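Long-range contacts in uncharacterized protein (Aeropyrum pernix, PDB 3P1Z), which probably belongs to the tRNA-splicing endonuclease family, whose members bind precursor tRNA and cut out its intron, though its own activity remains uncharacterised: residues Glu5-Cys11 against Gly64-Gly68; His145-Val149 against Tyr160-Arg164; Pro49-Ala53 against Val75-Leu81; Leu120-Glu124 against Ile151-Thr155. All blocks are in the same frame, centred on the assembly; numbering follows the deposited sequence.

Contact 1 of 4, residues Glu5-Cys11 against Gly64-Gly68; sequences EGEVAGC and GETRG
The type II beta turn from Val8 to Cys11, in the loop leading to strand 14-18, closes round the guanidinium of Arg67, while Glu7 just before the turn meets Glu65. The turn has Gly10 in its third position at positive phi, a conformation glycine adopts easily. Arg67 comes in from the loop before helix 68-79 as a chain extended from CG to NE, which carries its flat end in against the turn. Cys11 SG sits over the centre of one guanidinium face, 3.6 Å above the plane, and its disulfide to Cys62 fixes it there; Arg67 also packs on Cys62. Over the opposite face lies the Glu7 carboxylate, brought there with CG anti to the backbone N (chi1 -166°) and the chain stretched beyond it. The two planes stand 54° apart, and Glu7 OE2 is 3.6 Å from Arg67 NE, a long salt bridge in which charge attracts but no N-H is aimed at the oxygen. Arg67 NH2 gives a weak bond of 3.4 Å to Glu7 O; Ala9 O lies at the guanidinium edge, but its exact place is doubtful. Away from the guanidinium, Glu7 N donates almost straight, at 3.3 Å, to the syn lone pair of Glu65 OE2, with a weaker branch to Glu65 OE1. Glu7 OE2 and Glu65 OE1 are 4.1 Å apart, like charges that Arg67 probably helps to offset. On this exposed surface the two loops are joined by long polar bonds and charge, with the disulfide as the covalent tie beside them.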
loop_
_atom_site.group_PDB
_atom_site.type_symbol
_atom_site.label_atom_id
_atom_site.label_comp_id
_atom_site.label_asym_id
_atom_site.label_seq_id
_atom_site.Cartn_x
_atom_site.Cartn_y
_atom_site.Cartn_z
ATOM N N GLU A 5 -34.320 -12.523 44.154
ATOM C CA GLU A 5 -34.849 -11.319 43.525
ATOM C C GLU A 5 -34.322 -11.170 42.097
ATOM O O GLU A 5 -33.117 -11.011 41.883
ATOM C CB GLU A 5 -34.515 -10.062 44.347
ATOM C CG GLU A 5 -34.733 -10.189 45.860
ATOM C CD GLU A 5 -36.142 -10.631 46.236
ATOM O OE1 GLU A 5 -37.119 -10.085 45.664
ATOM O OE2 GLU A 5 -36.265 -11.522 47.113
ATOM N N GLY A 6 -35.228 -11.240 41.126
ATOM C CA GLY A 6 -34.874 -10.965 39.747
ATOM C C GLY A 6 -34.373 -9.535 39.643
ATOM O O GLY A 6 -34.820 -8.663 40.391
ATOM N N GLU A 7 -33.435 -9.292 38.731
ATOM C CA GLU A 7 -32.905 -7.948 38.503
ATOM C C GLU A 7 -33.554 -7.316 37.261
ATOM O O GLU A 7 -33.060 -7.478 36.135
ATOM C CB GLU A 7 -31.376 -8.008 38.349
ATOM C CG GLU A 7 -30.643 -6.664 38.449
ATOM C CD GLU A 7 -29.138 -6.806 38.253
ATOM O OE1 GLU A 7 -28.380 -6.024 38.869
ATOM O OE2 GLU A 7 -28.714 -7.707 37.489
ATOM N N VAL A 8 -34.666 -6.609 37.469
ATOM C CA VAL A 8 -35.425 -6.020 36.358
ATOM C C VAL A 8 -35.234 -4.500 36.261
ATOM O O VAL A 8 -35.676 -3.872 35.299
ATOM C CB VAL A 8 -36.952 -6.362 36.443
ATOM C CG1 VAL A 8 -37.158 -7.852 36.722
ATOM C CG2 VAL A 8 -37.659 -5.515 37.499
ATOM N N ALA A 9 -34.568 -3.923 37.263
ATOM C CA ALA A 9 -34.283 -2.485 37.302
ATOM C C ALA A 9 -33.294 -2.065 36.200
ATOM O O ALA A 9 -32.196 -2.612 36.108
ATOM C CB ALA A 9 -33.757 -2.078 38.692
ATOM N N GLY A 10 -33.678 -1.098 35.368
ATOM C CA GLY A 10 -32.777 -0.585 34.345
ATOM C C GLY A 10 -32.956 -1.159 32.945
ATOM O O GLY A 10 -32.563 -0.529 31.962
ATOM N N CYS A 11 -33.526 -2.359 32.850
ATOM C CA CYS A 11 -33.865 -2.954 31.561
ATOM C C CYS A 11 -35.217 -2.403 31.128
ATOM O O CYS A 11 -36.066 -2.128 31.971
ATOM C CB CYS A 11 -33.956 -4.471 31.692
ATOM S SG CYS A 11 -33.033 -5.126 33.100
ATOM N N GLY A 64 -32.101 -12.697 30.798
ATOM C CA GLY A 64 -32.154 -13.414 32.061
ATOM C C GLY A 64 -31.597 -12.532 33.157
ATOM O O GLY A 64 -32.099 -11.427 33.386
ATOM N N GLU A 65 -30.549 -13.018 33.819
ATOM C CA GLU A 65 -29.821 -12.238 34.818
ATOM C C GLU A 65 -28.571 -11.605 34.222
ATOM O O GLU A 65 -27.777 -10.979 34.927
ATOM C CB GLU A 65 -29.448 -13.110 36.022
ATOM C CG GLU A 65 -30.591 -13.315 36.987
ATOM C CD GLU A 65 -31.257 -12.000 37.361
ATOM O OE1 GLU A 65 -30.653 -11.223 38.140
ATOM O OE2 GLU A 65 -32.385 -11.747 36.874
ATOM N N THR A 66 -28.402 -11.775 32.915
ATOM C CA THR A 66 -27.227 -11.256 32.230
ATOM C C THR A 66 -27.530 -9.910 31.585
ATOM O O THR A 66 -28.566 -9.741 30.943
ATOM C CB THR A 66 -26.717 -12.254 31.174
ATOM O OG1 THR A 66 -26.468 -13.515 31.804
ATOM C CG2 THR A 66 -25.432 -11.751 30.547
ATOM N N ARG A 67 -26.638 -8.945 31.774
ATOM C CA ARG A 67 -26.844 -7.625 31.195
ATOM C C ARG A 67 -25.760 -7.205 30.207
ATOM O O ARG A 67 -24.719 -7.852 30.084
ATOM C CB ARG A 67 -26.960 -6.562 32.286
ATOM C CG ARG A 67 -28.127 -6.736 33.215
ATOM C CD ARG A 67 -28.567 -5.375 33.729
ATOM N NE ARG A 67 -29.601 -5.487 34.753
ATOM C CZ ARG A 67 -30.175 -4.454 35.362
ATOM N NH1 ARG A 67 -29.820 -3.206 35.052
ATOM N NH2 ARG A 67 -31.106 -4.675 36.283
ATOM N N GLY A 68 -26.035 -6.106 29.506
ATOM C CA GLY A 68 -25.065 -5.447 28.659
ATOM C C GLY A 68 -24.252 -6.364 27.766
ATOM O O GLY A 68 -24.737 -7.383 27.289
#

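Contact 2 of 4, residues His145-Val149 against Tyr160-Arg164; sequences HSPIV and YYEAR
Ile148 and Glu162 face each other as a non-hydrogen-bonded antiparallel pair, their side chains on the same face of the sheet and slanting across one another. With CG1 beside the backbone N (chi1 -59°), Ile148 turns its CD1 over the neighbouring strand, 3.7 Å from Glu162 CA. The Glu162 chain runs out extended past this methyl, so the isoleucine touches its aliphatic part. On the other face, Val149 and Tyr161 form the hydrogen-bonded pair. Val149 CG1 lies 3.8 Å from Tyr161 CB and at the edge of the phenol ring, which leads on toward a neighbouring subunit and meets an aromatic ring there. Ile148 CG2 approaches Tyr160 CD1 at 4.2 Å, and the hydroxyl of Tyr160 is bonded to Asp91. The Pro147 ring slants across the chain of Arg164, CD to CG 3.9 Å, while Trp136 and Ser137 of helix 130-142 pack on it too. A glycine in place of Pro147 would probably open a gap between the Arg164 chain and helix 130-142, and leave the strand freer to flex. The backbones hold the pairing: Ala163 N donates a hydrogen bond to Pro147 O at 2.8 Å, Val149 N one to Tyr161 O at 2.7 Å, and Tyr161 N one to Val149 O at 2.9 Å. The strands meet at 137° between their directions, a twisted hairpin. Strand 158-166 is paired along both edges here, through Tyr161, Glu162 and Arg164 to an antiparallel strand of another subunit, and this buried hairpin extends the sheet across the interface.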
loop_
_atom_site.group_PDB
_atom_site.type_symbol
_atom_site.label_atom_id
_atom_site.label_comp_id
_atom_site.label_asym_id
_atom_site.label_seq_id
_atom_site.Cartn_x
_atom_site.Cartn_y
_atom_site.Cartn_z
ATOM N N HIS A 145 -29.256 -1.488 -4.976
ATOM C CA HIS A 145 -28.644 -1.023 -3.736
ATOM C C HIS A 145 -27.359 -0.279 -4.093
ATOM O O HIS A 145 -26.709 -0.586 -5.099
ATOM C CB HIS A 145 -28.304 -2.167 -2.773
ATOM C CG HIS A 145 -29.416 -3.144 -2.553
ATOM N ND1 HIS A 145 -30.744 -2.796 -2.644
ATOM C CD2 HIS A 145 -29.393 -4.459 -2.220
ATOM C CE1 HIS A 145 -31.492 -3.854 -2.391
ATOM N NE2 HIS A 145 -30.697 -4.876 -2.131
ATOM N N SER A 146 -27.005 0.709 -3.281
ATOM C CA SER A 146 -25.721 1.375 -3.412
ATOM C C SER A 146 -24.681 0.531 -2.708
ATOM O O SER A 146 -24.810 0.261 -1.520
ATOM C CB SER A 146 -25.769 2.755 -2.773
ATOM O OG SER A 146 -26.964 3.418 -3.129
ATOM N N PRO A 147 -23.624 0.140 -3.432
ATOM C CA PRO A 147 -22.658 -0.822 -2.900
ATOM C C PRO A 147 -21.792 -0.237 -1.775
ATOM O O PRO A 147 -20.931 0.603 -2.024
ATOM C CB PRO A 147 -21.780 -1.152 -4.122
ATOM C CG PRO A 147 -22.335 -0.336 -5.273
ATOM C CD PRO A 147 -23.131 0.759 -4.669
ATOM N N ILE A 148 -22.004 -0.676 -0.543
ATOM C CA ILE A 148 -21.172 -0.169 0.541
ATOM C C ILE A 148 -20.225 -1.241 1.051
ATOM O O ILE A 148 -20.549 -2.427 1.043
ATOM C CB ILE A 148 -22.012 0.461 1.670
ATOM C CG1 ILE A 148 -22.852 1.614 1.105
ATOM C CG2 ILE A 148 -21.127 0.951 2.814
ATOM C CD1 ILE A 148 -22.035 2.777 0.587
ATOM N N VAL A 149 -19.034 -0.816 1.456
ATOM C CA VAL A 149 -18.055 -1.722 2.042
ATOM C C VAL A 149 -17.641 -1.203 3.424
ATOM O O VAL A 149 -17.256 -0.042 3.596
ATOM C CB VAL A 149 -16.840 -1.944 1.102
ATOM C CG1 VAL A 149 -15.645 -1.112 1.539
ATOM C CG2 VAL A 149 -16.469 -3.395 1.041
ATOM N N TYR A 160 -15.995 3.094 6.270
ATOM C CA TYR A 160 -17.039 2.890 5.278
ATOM C C TYR A 160 -16.639 3.472 3.931
ATOM O O TYR A 160 -16.144 4.598 3.847
ATOM C CB TYR A 160 -18.353 3.508 5.745
ATOM C CG TYR A 160 -19.000 2.794 6.912
ATOM C CD1 TYR A 160 -19.680 1.589 6.731
ATOM C CD2 TYR A 160 -18.952 3.333 8.189
ATOM C CE1 TYR A 160 -20.291 0.940 7.788
ATOM C CE2 TYR A 160 -19.561 2.687 9.260
ATOM C CZ TYR A 160 -20.223 1.491 9.054
ATOM O OH TYR A 160 -20.814 0.851 10.112
ATOM N N TYR A 161 -16.855 2.691 2.878
ATOM C CA TYR A 161 -16.553 3.121 1.519
ATOM C C TYR A 161 -17.604 2.628 0.542
ATOM O O TYR A 161 -17.901 1.440 0.472
ATOM C CB TYR A 161 -15.189 2.594 1.079
ATOM C CG TYR A 161 -14.026 3.146 1.870
ATOM C CD1 TYR A 161 -13.543 4.427 1.639
ATOM C CD2 TYR A 161 -13.405 2.381 2.841
ATOM C CE1 TYR A 161 -12.478 4.933 2.360
ATOM C CE2 TYR A 161 -12.334 2.880 3.571
ATOM C CZ TYR A 161 -11.875 4.159 3.329
ATOM O OH TYR A 161 -10.805 4.656 4.057
ATOM N N GLU A 162 -18.179 3.551 -0.207
ATOM C CA GLU A 162 -18.936 3.186 -1.391
ATOM C C GLU A 162 -17.974 2.517 -2.348
ATOM O O GLU A 162 -16.865 2.994 -2.545
ATOM C CB GLU A 162 -19.503 4.436 -2.044
ATOM C CG GLU A 162 -20.578 4.164 -3.055
ATOM C CD GLU A 162 -21.554 5.317 -3.172
ATOM O OE1 GLU A 162 -22.489 5.202 -3.989
ATOM O OE2 GLU A 162 -21.396 6.325 -2.448
ATOM N N ALA A 163 -18.394 1.412 -2.944
ATOM C CA ALA A 163 -17.606 0.748 -3.982
ATOM C C ALA A 163 -18.460 0.493 -5.235
ATOM O O ALA A 163 -19.241 -0.451 -5.279
ATOM C CB ALA A 163 -17.019 -0.551 -3.446
ATOM N N ARG A 164 -18.311 1.339 -6.248
ATOM C CA ARG A 164 -19.151 1.241 -7.444
ATOM C C ARG A 164 -18.437 0.624 -8.635
ATOM O O ARG A 164 -17.425 1.151 -9.088
ATOM C CB ARG A 164 -19.724 2.614 -7.816
ATOM C CG ARG A 164 -20.926 2.986 -6.950
ATOM C CD ARG A 164 -21.515 4.346 -7.270
ATOM N NE ARG A 164 -21.583 4.601 -8.702
ATOM C CZ ARG A 164 -20.684 5.319 -9.368
ATOM N NH1 ARG A 164 -19.648 5.858 -8.724
ATOM N NH2 ARG A 164 -20.823 5.503 -10.677
#

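Contact 3 of 4, residues Pro49-Ala53 against Val75-Leu81; sequences PLEAA and VIAGLGL
Val75 points CG1 anti to its own nitrogen (chi1 176°), and this branch runs at the first turn of helix 49-57, ending 3.4 Å from Pro49 O. There it also meets two alanine methyls, Ala52 CB at 4.2 Å and Ala53 CB slightly farther. Leu79, one turn on, has CG beside its nitrogen (chi1 -62°) and an extended end, which sets CD1 against the proline ring: Leu79 CD1 to Pro49 CB is 3.5 Å, the two side chains crossing at about a right angle. Leu81 follows after the helix has stopped. Gly80, at positive phi, turns the chain in a Schellman motif, with Leu81 N bonded back to Ile76 O at 2.9 Å, and the leucine is thereby directed back at helix 49-57. Its CD1 fits between Pro49 and Leu50, 3.8 Å from Pro49 CB and 3.6 Å from Leu50 CD2. At the other end Ala53 CB packs against Ile76 CG1 at 3.8 Å. Only apolar side chains meet; Pro49 O, touched by two methyl groups, is bonded within its own helix to Ala53 N. The axes of the short helical segments pass 9.7 Å apart, roughly antiparallel at 150°. Helix 83-95 packs on this pair, with Tyr89 on Leu50, Phe90 on Ala53, and Leu83 and Ala86 on Ile76. Val22 of strand 21-26 touches both Ala52 and Val75, and an apolar side chain of a neighbouring subunit reaches Ile76, so the helix pair lies among a third helix, the N-terminal sheet and the subunit interface.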
loop_
_atom_site.group_PDB
_atom_site.type_symbol
_atom_site.label_atom_id
_atom_site.label_comp_id
_atom_site.label_asym_id
_atom_site.label_seq_id
_atom_site.Cartn_x
_atom_site.Cartn_y
_atom_site.Cartn_z
ATOM N N PRO A 49 -31.861 -11.514 16.001
ATOM C CA PRO A 49 -30.615 -11.815 16.714
ATOM C C PRO A 49 -29.644 -10.647 16.823
ATOM O O PRO A 49 -29.013 -10.480 17.863
ATOM C CB PRO A 49 -29.999 -12.935 15.871
ATOM C CG PRO A 49 -31.148 -13.625 15.283
ATOM C CD PRO A 49 -32.177 -12.560 15.012
ATOM N N LEU A 50 -29.499 -9.861 15.767
ATOM C CA LEU A 50 -28.584 -8.740 15.847
ATOM C C LEU A 50 -29.248 -7.643 16.649
ATOM O O LEU A 50 -28.632 -7.064 17.537
ATOM C CB LEU A 50 -28.160 -8.250 14.459
ATOM C CG LEU A 50 -27.385 -9.273 13.606
ATOM C CD1 LEU A 50 -27.508 -8.947 12.140
ATOM C CD2 LEU A 50 -25.915 -9.410 14.012
ATOM N N GLU A 51 -30.511 -7.364 16.360
ATOM C CA GLU A 51 -31.211 -6.353 17.133
ATOM C C GLU A 51 -31.160 -6.716 18.620
ATOM O O GLU A 51 -31.156 -5.848 19.493
ATOM C CB GLU A 51 -32.645 -6.189 16.647
ATOM C CG GLU A 51 -33.259 -4.888 17.106
ATOM C CD GLU A 51 -32.396 -3.688 16.767
ATOM O OE1 GLU A 51 -31.683 -3.744 15.748
ATOM O OE2 GLU A 51 -32.435 -2.690 17.514
ATOM N N ALA A 52 -31.075 -8.015 18.882
ATOM C CA ALA A 52 -31.120 -8.570 20.225
ATOM C C ALA A 52 -29.773 -8.437 20.910
ATOM O O ALA A 52 -29.686 -8.178 22.112
ATOM C CB ALA A 52 -31.536 -10.033 20.158
ATOM N N ALA A 53 -28.721 -8.641 20.129
ATOM C CA ALA A 53 -27.371 -8.395 20.600
ATOM C C ALA A 53 -27.207 -6.896 20.819
ATOM O O ALA A 53 -26.552 -6.478 21.773
ATOM C CB ALA A 53 -26.343 -8.905 19.605
ATOM N N VAL A 75 -25.967 -13.737 23.086
ATOM C CA VAL A 75 -26.719 -13.891 21.867
ATOM C C VAL A 75 -25.731 -14.160 20.731
ATOM O O VAL A 75 -25.872 -15.139 19.989
ATOM C CB VAL A 75 -27.565 -12.627 21.601
ATOM C CG1 VAL A 75 -28.295 -12.714 20.270
ATOM C CG2 VAL A 75 -28.553 -12.417 22.746
ATOM N N ILE A 76 -24.708 -13.314 20.630
ATOM C CA ILE A 76 -23.750 -13.374 19.526
ATOM C C ILE A 76 -23.094 -14.736 19.366
ATOM O O ILE A 76 -23.172 -15.357 18.309
ATOM C CB ILE A 76 -22.636 -12.344 19.694
ATOM C CG1 ILE A 76 -23.138 -10.956 19.299
ATOM C CG2 ILE A 76 -21.444 -12.728 18.842
ATOM C CD1 ILE A 76 -22.096 -9.877 19.458
ATOM N N ALA A 77 -22.418 -15.190 20.411
ATOM C CA ALA A 77 -21.837 -16.518 20.383
ATOM C C ALA A 77 -22.965 -17.518 20.187
ATOM O O ALA A 77 -22.932 -18.345 19.271
ATOM C CB ALA A 77 -21.077 -16.804 21.670
ATOM N N GLY A 78 -23.980 -17.409 21.040
ATOM C CA GLY A 78 -25.011 -18.423 21.140
ATOM C C GLY A 78 -25.622 -18.784 19.808
ATOM O O GLY A 78 -25.706 -19.970 19.451
ATOM N N LEU A 79 -26.028 -17.751 19.070
ATOM C CA LEU A 79 -26.769 -17.908 17.824
ATOM C C LEU A 79 -25.838 -18.088 16.629
ATOM O O LEU A 79 -26.290 -18.280 15.500
ATOM C CB LEU A 79 -27.701 -16.705 17.614
ATOM C CG LEU A 79 -28.774 -16.525 18.700
ATOM C CD1 LEU A 79 -29.634 -15.294 18.465
ATOM C CD2 LEU A 79 -29.659 -17.757 18.792
ATOM N N GLY A 80 -24.534 -18.036 16.884
ATOM C CA GLY A 80 -23.551 -18.179 15.827
ATOM C C GLY A 80 -23.423 -16.961 14.931
ATOM O O GLY A 80 -23.216 -17.094 13.733
ATOM N N LEU A 81 -23.547 -15.769 15.502
ATOM C CA LEU A 81 -23.363 -14.541 14.732
ATOM C C LEU A 81 -21.889 -14.227 14.471
ATOM O O LEU A 81 -21.004 -14.966 14.899
ATOM C CB LEU A 81 -24.029 -13.355 15.432
ATOM C CG LEU A 81 -25.524 -13.575 15.638
ATOM C CD1 LEU A 81 -26.219 -12.318 16.162
ATOM C CD2 LEU A 81 -26.136 -14.045 14.330
#

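Contact 4 of 4, residues Leu120-Glu124 against Ile151-Thr155; sequences LVLSE and IVDRT
Backbone bonds pair Leu122 with Ile151 and Ser123 with Val152 in parallel. Val152 N donates to Leu122 O at 3.0 Å, and Glu124 N gives a weak bond of 3.3 Å to Val152 O where strand 115-123 ends. Apolar contact is light: Leu122 CD1 and Ile151 CG1 are 4.5 Å apart on one face of the sheet, and on the other Val121 CG1 lies 4.4 Å from Val152 CG2, with Asp84 and Val88 of helix 83-95 packing on both valines. The parallel neighbours 115-123 and 146-152 are joined through helix 130-142, a beta-alpha-beta crossover in the mixed sheet of the endonuclease-like C-terminal domain. Charged contacts gather just past the strands. Glu124 sends its extended chain, CG anti to the backbone N (chi1 173°), across Arg154 and grips it twice. Glu124 OE1 takes Arg154 NH1 on its syn lone pair at 2.9 Å, a salt bridge at the guanidinium edge, the two planes being 69° apart; Glu124 OE2 takes Arg154 N at 2.9 Å from above the carboxylate plane, 66° out of it. The extended Arg154 chain runs past the same carboxylate, CB to Glu124 CD 3.4 Å. Replacing Glu124 with an alanine would probably leave the Arg154 amide and guanidinium without this acceptor, and a basic side chain of a neighbouring subunit without its salt-bridge mate. Asp153 OD1, 4.3 Å from Glu124 OE2, is hydrogen-bonded to a polar side chain of the neighbouring subunit, while Asp153 OD2 receives Leu157 N, and Arg154 NH2 reaches a backbone atom of that subunit.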
loop_
_atom_site.group_PDB
_atom_site.type_symbol
_atom_site.label_atom_id
_atom_site.label_comp_id
_atom_site.label_asym_id
_atom_site.label_seq_id
_atom_site.Cartn_x
_atom_site.Cartn_y
_atom_site.Cartn_z
ATOM N N LEU A 120 -21.268 -4.637 2.725
ATOM C CA LEU A 120 -20.519 -5.866 2.865
ATOM C C LEU A 120 -19.529 -5.651 3.979
ATOM O O LEU A 120 -18.825 -4.642 3.984
ATOM C CB LEU A 120 -19.800 -6.193 1.566
ATOM C CG LEU A 120 -18.927 -7.443 1.546
ATOM C CD1 LEU A 120 -19.772 -8.694 1.625
ATOM C CD2 LEU A 120 -18.098 -7.463 0.282
ATOM N N VAL A 121 -19.494 -6.587 4.927
ATOM C CA VAL A 121 -18.600 -6.511 6.083
ATOM C C VAL A 121 -17.369 -7.362 5.832
ATOM O O VAL A 121 -17.482 -8.546 5.573
ATOM C CB VAL A 121 -19.287 -7.003 7.380
ATOM C CG1 VAL A 121 -18.401 -6.761 8.601
ATOM C CG2 VAL A 121 -20.629 -6.326 7.569
ATOM N N LEU A 122 -16.196 -6.744 5.910
ATOM C CA LEU A 122 -14.934 -7.447 5.713
ATOM C C LEU A 122 -14.028 -7.215 6.907
ATOM O O LEU A 122 -14.101 -6.171 7.538
ATOM C CB LEU A 122 -14.240 -6.948 4.444
ATOM C CG LEU A 122 -15.087 -6.949 3.170
ATOM C CD1 LEU A 122 -14.441 -6.065 2.109
ATOM C CD2 LEU A 122 -15.265 -8.357 2.672
ATOM N N SER A 123 -13.164 -8.186 7.192
ATOM C CA SER A 123 -12.339 -8.185 8.399
ATOM C C SER A 123 -10.842 -8.416 8.131
ATOM O O SER A 123 -10.438 -9.489 7.688
ATOM C CB SER A 123 -12.831 -9.279 9.360
ATOM O OG SER A 123 -14.238 -9.460 9.269
ATOM N N GLU A 124 -10.016 -7.424 8.431
ATOM C CA GLU A 124 -8.574 -7.594 8.337
ATOM C C GLU A 124 -8.204 -9.023 8.696
ATOM O O GLU A 124 -8.682 -9.541 9.694
ATOM C CB GLU A 124 -7.873 -6.631 9.287
ATOM C CG GLU A 124 -6.380 -6.826 9.391
ATOM C CD GLU A 124 -5.713 -5.703 10.160
ATOM O OE1 GLU A 124 -4.544 -5.857 10.538
ATOM O OE2 GLU A 124 -6.346 -4.659 10.392
ATOM N N ILE A 151 -15.044 -1.970 6.422
ATOM C CA ILE A 151 -13.879 -2.705 6.855
ATOM C C ILE A 151 -13.616 -2.482 8.322
ATOM O O ILE A 151 -13.496 -1.358 8.793
ATOM C CB ILE A 151 -12.652 -2.332 6.035
ATOM C CG1 ILE A 151 -12.934 -2.660 4.569
ATOM C CG2 ILE A 151 -11.416 -3.082 6.547
ATOM C CD1 ILE A 151 -12.604 -1.561 3.631
ATOM N N VAL A 152 -13.538 -3.582 9.044
ATOM C CA VAL A 152 -13.258 -3.536 10.449
ATOM C C VAL A 152 -11.845 -4.023 10.593
ATOM O O VAL A 152 -11.560 -5.171 10.304
ATOM C CB VAL A 152 -14.224 -4.463 11.220
ATOM C CG1 VAL A 152 -14.026 -4.317 12.733
ATOM C CG2 VAL A 152 -15.660 -4.160 10.820
ATOM N N ASP A 153 -10.946 -3.163 11.035
ATOM C CA ASP A 153 -9.575 -3.615 11.210
ATOM C C ASP A 153 -9.397 -4.523 12.433
ATOM O O ASP A 153 -10.311 -4.727 13.247
ATOM C CB ASP A 153 -8.582 -2.441 11.256
ATOM C CG ASP A 153 -8.414 -1.854 12.662
ATOM O OD1 ASP A 153 -7.334 -1.321 12.985
ATOM O OD2 ASP A 153 -9.364 -1.917 13.448
ATOM N N ARG A 154 -8.189 -5.056 12.548
ATOM C CA ARG A 154 -7.878 -6.071 13.530
ATOM C C ARG A 154 -8.178 -5.617 14.945
ATOM O O ARG A 154 -8.240 -6.449 15.847
ATOM C CB ARG A 154 -6.414 -6.490 13.406
ATOM C CG ARG A 154 -5.409 -5.570 14.058
ATOM C CD ARG A 154 -4.010 -6.122 13.823
ATOM N NE ARG A 154 -2.916 -5.207 14.146
ATOM C CZ ARG A 154 -2.513 -4.211 13.363
ATOM N NH1 ARG A 154 -3.123 -3.979 12.213
ATOM N NH2 ARG A 154 -1.506 -3.439 13.726
ATOM N N THR A 155 -8.391 -4.318 15.141
ATOM C CA THR A 155 -8.567 -3.805 16.486
ATOM C C THR A 155 -10.020 -3.491 16.787
ATOM O O THR A 155 -10.415 -3.399 17.942
ATOM C CB THR A 155 -7.677 -2.578 16.756
ATOM O OG1 THR A 155 -8.324 -1.388 16.306
ATOM C CG2 THR A 155 -6.328 -2.723 16.079
#

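Overall arrangement
Contacts 2, 3 and 4 are buried, whereas contact 1 lies on the surface, its centre 39 Å from that of contact 2, on the other side of the chain's centre. Contacts 2 and 4 share strand 146-152 and touch: Ile148 O and Leu120 N are 2.9 Å apart, and Val149 packs on Leu122. Contact 2 binds that strand antiparallel to its outer neighbour, contact 4 parallel to its inner one; the sheet of contact 2 runs on into another subunit, while contact 4 meets other subunits through its side chains. Contact 3 joins two helices by apolar packing alone. Contact 1, N-terminal like contact 3, relies instead on charge and mostly weak polar bonds, beside a disulfide.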